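Local atomic coordinates of Fe-superoxide dismutase homolog (Plasmodium berghei, PDB entry 2A03), a protein that probably converts superoxide radicals into hydrogen peroxide and molecular oxygen at a redox-active metal centre, protecting the cell from oxidative damage. Residues A[79-84]-A[131-136]. Numbering follows the deposited sequence.
Sequences IWNHSF and WGWLAL. With MN (manganese (II) ion), chain C.
In the metal site of this iron/manganese superoxide dismutase, the ligand His82, whose NE2 binds the manganese ion at 2.1 Å alongside His35, Asp166 and His170, meets the indole of Trp131. The six-membered ring of Trp131 turns its edge to the imidazole face in a T-shaped stack, with the planes 83° apart and CH2 above the centre of the imidazole. With its CG beside the backbone N (chi1 -76°), His82 sends NE2 to the metal, while ND1 is held by Gln78 O; the two bonds fix the rotation of the ring, and the indole edge probably adds to this. Asn81 lays its CB over a face of Trp131, a CH-pi contact 3.7 Å from the six-membered ring centroid. Its amide then reaches the edge of Trp133, Asn81 OD1 lying 3.5 Å from Trp133 CH2; ND2 donates to Ala150 O and Gln78 OE1, and OD1 accepts from Asn152 ND2. Trp133 CZ3 packs 3.9 Å from both Trp80 CZ3 and Phe84 CD2. Side chains alone thus bridge helix 70-87 of the alpha-hairpin domain, its segment axis 11.2 Å away, to strand 130-136 of the C-terminal domain, the middle strand of the antiparallel sheet between 142-148 and 160-166.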
# COMPACT_ATOMS: atom_id res chain seq x y z
N ILE A 79 -1.83 -6.59 13.68
CA ILE A 79 -2.66 -6.47 14.88
C ILE A 79 -1.93 -5.58 15.90
O ILE A 79 -2.50 -4.63 16.45
CB ILE A 79 -2.96 -7.84 15.53
CG1 ILE A 79 -3.75 -8.75 14.58
CG2 ILE A 79 -3.74 -7.66 16.83
CD1 ILE A 79 -3.90 -10.19 15.08
N TRP A 80 -0.66 -5.90 16.14
CA TRP A 80 0.15 -5.18 17.11
C TRP A 80 0.36 -3.74 16.68
O TRP A 80 0.23 -2.82 17.48
CB TRP A 80 1.52 -5.88 17.30
CG TRP A 80 2.27 -5.33 18.47
CD1 TRP A 80 2.23 -5.79 19.76
CD2 TRP A 80 3.13 -4.17 18.49
NE1 TRP A 80 3.01 -5.01 20.56
CE2 TRP A 80 3.56 -4.00 19.81
CE3 TRP A 80 3.55 -3.26 17.52
CZ2 TRP A 80 4.41 -2.97 20.19
CZ3 TRP A 80 4.38 -2.24 17.88
CH2 TRP A 80 4.81 -2.09 19.22
N ASN A 81 0.72 -3.55 15.41
CA ASN A 81 0.95 -2.22 14.86
C ASN A 81 -0.29 -1.31 15.01
O ASN A 81 -0.17 -0.16 15.43
CB ASN A 81 1.36 -2.29 13.38
CG ASN A 81 2.68 -3.03 13.14
OD1 ASN A 81 3.51 -3.18 14.05
ND2 ASN A 81 2.87 -3.49 11.90
N HIS A 82 -1.47 -1.83 14.67
CA HIS A 82 -2.69 -1.02 14.76
C HIS A 82 -3.07 -0.68 16.17
O HIS A 82 -3.43 0.45 16.45
CB HIS A 82 -3.85 -1.69 14.05
CG HIS A 82 -3.75 -1.57 12.57
ND1 HIS A 82 -3.00 -2.44 11.81
CD2 HIS A 82 -4.24 -0.64 11.72
CE1 HIS A 82 -3.06 -2.06 10.54
NE2 HIS A 82 -3.79 -0.96 10.46
N SER A 83 -2.95 -1.64 17.08
CA SER A 83 -3.15 -1.35 18.49
C SER A 83 -2.20 -0.26 18.98
O SER A 83 -2.59 0.59 19.77
CB SER A 83 -3.01 -2.63 19.34
OG SER A 83 -4.06 -3.52 19.02
N PHE A 84 -0.96 -0.28 18.49
CA PHE A 84 0.03 0.72 18.88
C PHE A 84 -0.31 2.09 18.30
O PHE A 84 -0.11 3.12 18.93
CB PHE A 84 1.43 0.29 18.45
CG PHE A 84 2.52 0.94 19.25
CD1 PHE A 84 2.82 0.49 20.53
CD2 PHE A 84 3.25 1.99 18.73
CE1 PHE A 84 3.84 1.07 21.28
CE2 PHE A 84 4.25 2.59 19.47
CZ PHE A 84 4.56 2.12 20.75
N TRP A 131 4.73 2.25 7.76
CA TRP A 131 4.62 2.86 9.05
C TRP A 131 5.83 3.76 9.29
O TRP A 131 6.95 3.47 8.86
CB TRP A 131 4.62 1.78 10.13
CG TRP A 131 3.52 0.77 9.99
CD1 TRP A 131 3.53 -0.36 9.24
CD2 TRP A 131 2.25 0.81 10.64
NE1 TRP A 131 2.34 -1.01 9.35
CE2 TRP A 131 1.53 -0.32 10.21
CE3 TRP A 131 1.64 1.70 11.54
CZ2 TRP A 131 0.23 -0.60 10.65
CZ3 TRP A 131 0.35 1.43 11.96
CH2 TRP A 131 -0.34 0.29 11.52
N GLY A 132 5.60 4.87 9.99
CA GLY A 132 6.68 5.66 10.58
C GLY A 132 6.69 5.45 12.08
O GLY A 132 5.64 5.25 12.69
N TRP A 133 7.87 5.50 12.67
CA TRP A 133 8.05 5.21 14.09
C TRP A 133 8.99 6.21 14.74
O TRP A 133 10.05 6.54 14.18
CB TRP A 133 8.67 3.83 14.29
CG TRP A 133 7.93 2.71 13.62
CD1 TRP A 133 8.11 2.27 12.33
CD2 TRP A 133 6.93 1.86 14.20
NE1 TRP A 133 7.27 1.22 12.08
CE2 TRP A 133 6.54 0.94 13.21
CE3 TRP A 133 6.33 1.80 15.47
CZ2 TRP A 133 5.56 -0.03 13.43
CZ3 TRP A 133 5.35 0.82 15.70
CH2 TRP A 133 4.97 -0.07 14.69
N LEU A 134 8.58 6.68 15.91
CA LEU A 134 9.52 7.22 16.89
C LEU A 134 9.94 6.04 17.77
O LEU A 134 9.08 5.33 18.31
CB LEU A 134 8.88 8.31 17.73
CG LEU A 134 9.78 8.89 18.84
CD1 LEU A 134 11.11 9.44 18.29
CD2 LEU A 134 9.04 9.99 19.55
N ALA A 135 11.24 5.83 17.90
CA ALA A 135 11.74 4.69 18.65
C ALA A 135 12.99 5.02 19.47
O ALA A 135 13.75 5.93 19.13
CB ALA A 135 12.04 3.52 17.69
N LEU A 136 13.18 4.28 20.56
CA LEU A 136 14.40 4.41 21.35
C LEU A 136 15.38 3.36 20.86
O LEU A 136 15.05 2.17 20.77
CB LEU A 136 14.12 4.19 22.83
CG LEU A 136 15.23 4.62 23.79
CD1 LEU A 136 15.40 6.13 23.82
CD2 LEU A 136 14.93 4.09 25.18
MN MN C . -3.84 0.48 8.98
O HOH W 1 -1.94 -0.56 8.18